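Local coordinates for protein MOSUB1, transcription cofactor (Magnaporthe oryzae, PDB 4AGH) that binds single-stranded DNA and, as a member of the PC4 family, probably acts as a transcriptional coactivator, at residues 98-101 with 102-106. Residues are numbered along the deposited sequence; the frame is centred on the assembly and turned at random.
Sequences LKAI and PAINA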
loop_
_atom_site.group_PDB
_atom_site.type_symbol
_atom_site.label_atom_id
_atom_site.label_comp_id
_atom_site.label_asym_id
_atom_site.label_seq_id
_atom_site.Cartn_x
_atom_site.Cartn_y
_atom_site.Cartn_z
ATOM N N LEU A 98 2.916 -2.036 8.318
ATOM C CA LEU A 98 3.422 -1.041 9.266
ATOM C C LEU A 98 4.727 -1.493 9.925
ATOM O O LEU A 98 5.625 -0.685 10.170
ATOM C CB LEU A 98 2.381 -0.755 10.358
ATOM C CG LEU A 98 1.095 -0.064 9.902
ATOM C CD1 LEU A 98 0.214 0.257 11.117
ATOM C CD2 LEU A 98 1.427 1.208 9.131
ATOM N N LYS A 99 4.816 -2.779 10.250
ATOM C CA LYS A 99 5.991 -3.295 10.943
ATOM C C LYS A 99 7.210 -3.293 10.024
ATOM O O LYS A 99 8.348 -3.185 10.491
ATOM C CB LYS A 99 5.736 -4.704 11.476
ATOM C CG LYS A 99 4.635 -4.787 12.527
ATOM C CD LYS A 99 4.695 -6.107 13.293
ATOM C CE LYS A 99 3.420 -6.349 14.097
ATOM N NZ LYS A 99 2.250 -6.664 13.225
ATOM N N ALA A 100 6.966 -3.398 8.719
ATOM C CA ALA A 100 8.048 -3.389 7.724
ATOM C C ALA A 100 8.515 -1.983 7.327
ATOM O O ALA A 100 9.585 -1.825 6.750
ATOM C CB ALA A 100 7.617 -4.148 6.470
ATOM N N ILE A 101 7.708 -0.973 7.621
ATOM C CA ILE A 101 7.996 0.392 7.185
ATOM C C ILE A 101 9.384 0.929 7.613
ATOM O O ILE A 101 10.077 1.548 6.814
ATOM C CB ILE A 101 6.855 1.356 7.574
ATOM C CG1 ILE A 101 5.683 1.195 6.592
ATOM C CG2 ILE A 101 7.337 2.790 7.583
ATOM C CD1 ILE A 101 4.461 2.018 6.966
ATOM N N PRO A 102 9.797 0.691 8.865
ATOM C CA PRO A 102 11.152 1.167 9.187
ATOM C C PRO A 102 12.232 0.590 8.259
ATOM O O PRO A 102 13.154 1.308 7.865
ATOM C CB PRO A 102 11.345 0.694 10.633
ATOM C CG PRO A 102 9.946 0.723 11.202
ATOM C CD PRO A 102 9.064 0.249 10.065
ATOM N N ALA A 103 12.115 -0.686 7.901
ATOM C CA ALA A 103 13.102 -1.316 7.021
ATOM C C ALA A 103 12.969 -0.814 5.584
ATOM O O ALA A 103 13.969 -0.631 4.880
ATOM C CB ALA A 103 12.973 -2.836 7.068
ATOM N N ILE A 104 11.733 -0.608 5.148
ATOM C CA ILE A 104 11.469 -0.060 3.820
ATOM C C ILE A 104 12.050 1.341 3.733
ATOM O O ILE A 104 12.723 1.688 2.758
ATOM C CB ILE A 104 9.960 0.026 3.549
ATOM C CG1 ILE A 104 9.378 -1.382 3.428
ATOM C CG2 ILE A 104 9.688 0.845 2.281
ATOM C CD1 ILE A 104 7.853 -1.405 3.555
ATOM N N ASN A 105 11.800 2.138 4.768
ATOM C CA ASN A 105 12.332 3.498 4.830
ATOM C C ASN A 105 13.859 3.510 4.783
ATOM O O ASN A 105 14.448 4.347 4.103
ATOM C CB ASN A 105 11.856 4.243 6.086
ATOM C CG ASN A 105 10.376 4.566 6.054
ATOM O OD1 ASN A 105 9.700 4.347 5.047
ATOM N ND2 ASN A 105 9.865 5.096 7.161
ATOM N N ALA A 106 14.491 2.590 5.506
ATOM C CA ALA A 106 15.957 2.549 5.538
ATOM C C ALA A 106 16.507 2.231 4.152
ATOM O O ALA A 106 17.526 2.781 3.727
ATOM C CB ALA A 106 16.454 1.534 6.554
HETATM O O HOH W 1 10.986 -2.900 9.685
#
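The flat amide of Asn105 meets Ile101 one helical turn back. Ile101 O sits against one face of the amide, 3.1 Å from CG, because chi1 of -69° sets CG next to the backbone N. The methyl CG2 of Ile101 lies off that same face but past the amide's outer end, nearer the nitrogen, 3.4 Å from ND2. OD1 accepts a hydrogen bond from Tyr94 OH of the second subunit, whose Ile101 also packs against this Ile101.

The puckered ring of Pro102 rests by CD 3.5 Å from CB of Ile101. Proline illustrates how a helix can bend without ending: its nitrogen has no hydrogen for the Leu98 carbonyl, and CD points at that O from 3.6 Å, with Lys99 O off one face of the ring. At the next residue a water bridges the pair in place of the direct turn bond, giving a hydrogen to Lys99 O (2.8 Å) and accepting one from Ala103 N (3.1 Å). Regular bonding then resumes, Ile104 N to Ala100 O and Asn105 N to Ile101 O, the latter 2.7 Å and nearly straight at 168°. Next to the first of these, CD1 of Ile104 reaches CB of Ala100 at 4.0 Å.

The proline kink in helix 91-110 is thus hydrated on one side, while Ile101, Ile104 and Asn105 turn apolar surface and one buried amide to the partner subunit, joining the dimer through this helix.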